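Local structure of endonuclease V (Homo sapiens, 6OZE) at residues L37-G42 and P108-Q113; A57-L62 and E98-L103. The protein probably cleaves RNA at inosine sites, as a metal-ion-dependent endoribonuclease. The protein carries 4 engineered substitutions. One frame throughout, in Å; residues are numbered along the deposited sequence.

Contact 1. Residues L37-G42 and P108-Q113; sequences LQRVGG and PGLMPQ. With NA (sodium ion), chain G.
Gln113 OE1 accepts two backbone N-H groups, Gln38 N at 2.7 Å and Arg39 N at 3.0 Å. Arg39 N lies in the plane of the Gln113 side-chain carbonyl, while Gln38 N is tilted slightly from it. On the amide's other arm, NE2 bonds to Gly36 O. Both ends of the amide are therefore held, which fixes its rotation. The backbone returns the grip: Gln113 N donates to Arg39 O at 3.0 Å.

Packing is close at Pro112. Pro112 CB lies 3.5 Å from Gly41 N, and a side chain on Gly41 would point at this ring and crowd it. The Leu37 and Gln113 side chains pass each other in opposite directions, with Leu37 CD1 against Gln113 CB.

Arg39 makes the other tight part, a polar one. Its chain bends at chi3 (-57°), which turns the guanidinium over the 108-110 turn. Arg39 NE donates to Met111 O at 2.8 Å. That oxygen lies in the guanidinium plane, but NE sits above the Met111 carbonyl plane, 46° out of it. Gly109 O covers one guanidinium face, 3.4 Å from Arg39 CZ. A leucine in place of Arg39 would probably leave Met111 O without its side-chain donor and Gly109 O without the guanidinium face beneath it.

The outer side, where Gly109 and Gln38 are exposed, is looser. Leu37 O and Gln38 OE1 bind a sodium ion there with Phe64 O and three waters. Past this site, Gly41 pairs with Val114 and Leu116, so the contact opens the parallel pairing of strands 39-47 and 115-118 in the RNase H-like sheet.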
loop_
_atom_site.group_PDB
_atom_site.type_symbol
_atom_site.label_atom_id
_atom_site.label_comp_id
_atom_site.label_asym_id
_atom_site.label_seq_id
_atom_site.Cartn_x
_atom_site.Cartn_y
_atom_site.Cartn_z
ATOM N N LEU A 37 -8.624 15.137 -8.223
ATOM C CA LEU A 37 -7.412 14.490 -7.738
ATOM C C LEU A 37 -6.215 15.064 -8.484
ATOM O O LEU A 37 -6.150 14.989 -9.713
ATOM C CB LEU A 37 -7.493 12.980 -7.954
ATOM C CG LEU A 37 -6.254 12.197 -7.531
ATOM C CD1 LEU A 37 -5.955 12.377 -6.023
ATOM C CD2 LEU A 37 -6.435 10.726 -7.888
ATOM N N GLN A 38 -5.266 15.634 -7.744
ATOM C CA GLN A 38 -4.098 16.263 -8.345
ATOM C C GLN A 38 -2.782 15.600 -7.980
ATOM O O GLN A 38 -1.827 15.705 -8.755
ATOM C CB GLN A 38 -4.010 17.743 -7.933
ATOM C CG GLN A 38 -5.094 18.614 -8.526
ATOM C CD GLN A 38 -4.890 18.846 -10.013
ATOM O OE1 GLN A 38 -5.232 17.999 -10.834
ATOM N NE2 GLN A 38 -4.311 19.989 -10.361
ATOM N N ARG A 39 -2.681 14.985 -6.801
ATOM C CA ARG A 39 -1.427 14.400 -6.337
ATOM C C ARG A 39 -1.683 13.058 -5.668
ATOM O O ARG A 39 -2.522 12.954 -4.766
ATOM C CB ARG A 39 -0.723 15.337 -5.351
ATOM C CG ARG A 39 -0.265 16.639 -5.991
ATOM C CD ARG A 39 0.364 17.585 -4.969
ATOM N NE ARG A 39 -0.558 17.865 -3.876
ATOM C CZ ARG A 39 -1.535 18.763 -3.923
ATOM N NH1 ARG A 39 -2.316 18.936 -2.868
ATOM N NH2 ARG A 39 -1.732 19.491 -5.015
ATOM N N VAL A 40 -0.947 12.042 -6.107
ATOM C CA VAL A 40 -1.036 10.690 -5.569
ATOM C C VAL A 40 0.340 10.320 -5.031
ATOM O O VAL A 40 1.343 10.492 -5.730
ATOM C CB VAL A 40 -1.472 9.684 -6.652
ATOM C CG1 VAL A 40 -1.521 8.280 -6.093
ATOM C CG2 VAL A 40 -2.828 10.070 -7.250
ATOM N N GLY A 41 0.382 9.816 -3.806
ATOM C CA GLY A 41 1.631 9.446 -3.188
ATOM C C GLY A 41 1.859 7.946 -3.273
ATOM O O GLY A 41 0.923 7.154 -3.439
ATOM N N GLY A 42 3.132 7.577 -3.187
ATOM C CA GLY A 42 3.524 6.181 -3.107
ATOM C C GLY A 42 4.577 6.033 -2.026
ATOM O O GLY A 42 5.396 6.934 -1.814
ATOM N N PRO A 108 3.746 21.712 2.253
ATOM C CA PRO A 108 2.341 21.283 2.359
ATOM C C PRO A 108 1.581 21.361 1.050
ATOM O O PRO A 108 0.619 20.607 0.858
ATOM C CB PRO A 108 1.758 22.234 3.416
ATOM C CG PRO A 108 2.664 23.431 3.392
ATOM C CD PRO A 108 4.033 22.888 3.094
ATOM N N GLY A 109 1.984 22.243 0.139
ATOM C CA GLY A 109 1.334 22.300 -1.154
ATOM C C GLY A 109 1.564 21.085 -2.026
ATOM O O GLY A 109 0.905 20.960 -3.062
ATOM N N LEU A 110 2.489 20.204 -1.649
ATOM C CA LEU A 110 2.734 18.976 -2.395
ATOM C C LEU A 110 2.180 17.745 -1.695
ATOM O O LEU A 110 2.425 16.624 -2.154
ATOM C CB LEU A 110 4.228 18.792 -2.679
ATOM C CG LEU A 110 4.848 19.744 -3.705
ATOM C CD1 LEU A 110 6.337 19.454 -3.870
ATOM C CD2 LEU A 110 4.124 19.669 -5.041
ATOM N N MET A 111 1.447 17.922 -0.597
ATOM C CA MET A 111 0.944 16.777 0.149
ATOM C C MET A 111 0.054 15.934 -0.752
ATOM O O MET A 111 -0.780 16.485 -1.487
ATOM C CB MET A 111 0.129 17.237 1.355
ATOM C CG MET A 111 0.966 17.480 2.602
ATOM S SD MET A 111 1.667 15.947 3.253
ATOM C CE MET A 111 0.192 14.987 3.564
ATOM N N PRO A 112 0.200 14.620 -0.734
ATOM C CA PRO A 112 -0.679 13.774 -1.545
ATOM C C PRO A 112 -2.100 13.760 -1.002
ATOM O O PRO A 112 -2.339 13.901 0.199
ATOM C CB PRO A 112 -0.037 12.390 -1.420
ATOM C CG PRO A 112 0.741 12.433 -0.135
ATOM C CD PRO A 112 1.243 13.849 -0.035
ATOM N N GLN A 113 -3.057 13.552 -1.906
ATOM C CA GLN A 113 -4.447 13.393 -1.494
ATOM C C GLN A 113 -4.795 11.945 -1.174
ATOM O O GLN A 113 -5.871 11.681 -0.610
ATOM C CB GLN A 113 -5.373 13.924 -2.595
ATOM C CG GLN A 113 -5.284 15.431 -2.764
ATOM C CD GLN A 113 -5.783 15.881 -4.109
ATOM O OE1 GLN A 113 -5.047 15.830 -5.089
ATOM N NE2 GLN A 113 -7.042 16.309 -4.175
HETATM NA NA NA G . -6.181 16.017 -11.741
HETATM O O HOH W 1 -5.560 17.410 -13.812
HETATM O O HOH W 2 -7.962 14.291 -12.168
HETATM O O HOH W 3 -8.743 17.118 -11.585
#

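Contact 2. Residues A57-L62 and E98-L103; sequences ASLVVL and ELVQQL
Ser58 OG is hydrogen-bonded to two other hydroxyls, those of Ser74 and Ser235, on the face of the strand turned from helix 98-103. The backbone of the same residue meets the helix: Ser58 C lies 3.8 Å from Leu99 CD1. Leu99 CD1 also rests on Ala57, 3.6 Å from Ala57 O and 3.9 Å from Ala57 CB.

Leu59 carries the largest part of the strand's side of the contact. Leu59 CB faces Leu99 CB at 4.0 Å. CG is anti to the backbone N (chi1 165°), which carries CD2 to the helix. Leu59 CD2 lies 3.6 Å from Leu99 O, which already accepts the helical bond from Leu103 N, and it also touches Val100 and Leu103. This is the alpha/beta packing of the RNase H-like fold. Helix 89-106 covers one face of the mixed sheet, and helix 226-242 covers the other through Ser58 and Val60. The axes of the two segments cross at -41° and come within 8.7 Å.

One helical turn after Leu99, Leu103 CD2 touches Val61 CG2 at 3.7 Å, their side chains crossing at a slant. Tyr71 and Pro112 also touch Leu103, and Val70 touches Val61.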
loop_
_atom_site.group_PDB
_atom_site.type_symbol
_atom_site.label_atom_id
_atom_site.label_comp_id
_atom_site.label_asym_id
_atom_site.label_seq_id
_atom_site.Cartn_x
_atom_site.Cartn_y
_atom_site.Cartn_z
ATOM N N ALA A 57 13.408 3.698 3.482
ATOM C CA ALA A 57 12.012 4.115 3.414
ATOM C C ALA A 57 11.917 5.268 2.429
ATOM O O ALA A 57 12.739 6.194 2.472
ATOM C CB ALA A 57 11.507 4.555 4.796
ATOM N N SER A 58 10.927 5.208 1.525
ATOM C CA SER A 58 10.783 6.231 0.501
ATOM C C SER A 58 9.343 6.715 0.401
ATOM O O SER A 58 8.393 5.934 0.558
ATOM C CB SER A 58 11.204 5.706 -0.878
ATOM O OG SER A 58 12.590 5.353 -0.869
ATOM N N LEU A 59 9.202 8.006 0.126
ATOM C CA LEU A 59 7.916 8.629 -0.177
ATOM C C LEU A 59 8.061 9.408 -1.465
ATOM O O LEU A 59 8.990 10.210 -1.610
ATOM C CB LEU A 59 7.508 9.566 0.969
ATOM C CG LEU A 59 6.376 10.558 0.674
ATOM C CD1 LEU A 59 5.066 9.804 0.470
ATOM C CD2 LEU A 59 6.243 11.543 1.826
ATOM N N VAL A 60 7.147 9.163 -2.409
ATOM C CA VAL A 60 7.100 9.931 -3.645
ATOM C C VAL A 60 5.704 10.516 -3.792
ATOM O O VAL A 60 4.726 9.976 -3.266
ATOM C CB VAL A 60 7.473 9.108 -4.896
ATOM C CG1 VAL A 60 8.898 8.557 -4.769
ATOM C CG2 VAL A 60 6.442 7.981 -5.150
ATOM N N VAL A 61 5.623 11.662 -4.452
ATOM C CA VAL A 61 4.336 12.228 -4.845
ATOM C C VAL A 61 4.366 12.446 -6.347
ATOM O O VAL A 61 5.343 12.982 -6.882
ATOM C CB VAL A 61 4.034 13.548 -4.113
ATOM C CG1 VAL A 61 2.646 14.069 -4.514
ATOM C CG2 VAL A 61 4.145 13.345 -2.592
ATOM N N LEU A 62 3.304 12.016 -7.030
ATOM C CA LEU A 62 3.178 12.176 -8.468
ATOM C C LEU A 62 1.965 13.041 -8.792
ATOM O O LEU A 62 0.951 13.017 -8.088
ATOM C CB LEU A 62 2.996 10.814 -9.169
ATOM C CG LEU A 62 4.225 9.930 -9.382
ATOM C CD1 LEU A 62 4.901 9.513 -8.084
ATOM C CD2 LEU A 62 3.825 8.699 -10.198
ATOM N N GLU A 98 7.019 9.460 9.488
ATOM C CA GLU A 98 7.969 10.560 9.599
ATOM C C GLU A 98 8.214 11.240 8.255
ATOM O O GLU A 98 8.374 12.467 8.190
ATOM C CB GLU A 98 9.288 10.045 10.174
ATOM C CG GLU A 98 10.271 11.127 10.531
ATOM C CD GLU A 98 9.848 11.919 11.758
ATOM O OE1 GLU A 98 9.006 11.418 12.535
ATOM O OE2 GLU A 98 10.362 13.040 11.940
ATOM N N LEU A 99 8.271 10.460 7.173
ATOM C CA LEU A 99 8.450 11.070 5.859
ATOM C C LEU A 99 7.244 11.917 5.475
ATOM O O LEU A 99 7.401 13.006 4.910
ATOM C CB LEU A 99 8.684 9.995 4.792
ATOM C CG LEU A 99 10.009 9.233 4.909
ATOM C CD1 LEU A 99 10.027 8.076 3.884
ATOM C CD2 LEU A 99 11.174 10.166 4.696
ATOM N N VAL A 100 6.035 11.428 5.762
ATOM C CA VAL A 100 4.836 12.198 5.435
ATOM C C VAL A 100 4.802 13.493 6.233
ATOM O O VAL A 100 4.495 14.566 5.697
ATOM C CB VAL A 100 3.576 11.341 5.658
ATOM C CG1 VAL A 100 2.317 12.183 5.450
ATOM C CG2 VAL A 100 3.583 10.151 4.721
ATOM N N GLN A 101 5.148 13.425 7.525
ATOM C CA GLN A 101 5.134 14.637 8.337
ATOM C C GLN A 101 6.191 15.635 7.878
ATOM O O GLN A 101 5.928 16.844 7.835
ATOM C CB GLN A 101 5.293 14.304 9.821
ATOM C CG GLN A 101 5.063 15.515 10.726
ATOM C CD GLN A 101 3.652 16.076 10.594
ATOM O OE1 GLN A 101 2.704 15.348 10.293
ATOM N NE2 GLN A 101 3.512 17.379 10.813
ATOM N N GLN A 102 7.388 15.158 7.525
ATOM C CA GLN A 102 8.393 16.053 6.960
ATOM C C GLN A 102 7.843 16.798 5.747
ATOM O O GLN A 102 8.014 18.017 5.616
ATOM C CB GLN A 102 9.649 15.273 6.571
ATOM C CG GLN A 102 10.627 16.114 5.756
ATOM C CD GLN A 102 11.711 15.301 5.077
ATOM O OE1 GLN A 102 11.617 14.079 4.975
ATOM N NE2 GLN A 102 12.751 15.981 4.602
ATOM N N LEU A 103 7.177 16.075 4.851
ATOM C CA LEU A 103 6.566 16.721 3.693
ATOM C C LEU A 103 5.510 17.735 4.129
ATOM O O LEU A 103 5.479 18.865 3.634
ATOM C CB LEU A 103 5.963 15.655 2.779
ATOM C CG LEU A 103 5.280 16.211 1.525
ATOM C CD1 LEU A 103 6.250 17.077 0.728
ATOM C CD2 LEU A 103 4.717 15.065 0.683
#

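Contact 2 is core: all its touching residues are buried, apolar side chains do the packing, and no polar bond joins strand and helix. Contact 1 is partly buried and polar, joined by backbone, amide and guanidinium bonds, with a sodium ion at its outer end. The two share one sheet. Strands 39-47 and 54-63 are antiparallel neighbours, and probable hydrogen bonds run from Leu62 N to Val40 O (2.8 Å) and from Gly42 N to Val60 O (2.9 Å). Segment 108-113 follows helix 89-106 in the chain. Met111 of contact 1 touches Leu103 of contact 2, and Pro112 meets Val61. Both segments of contact 2 fall in the chain between the two segments of contact 1.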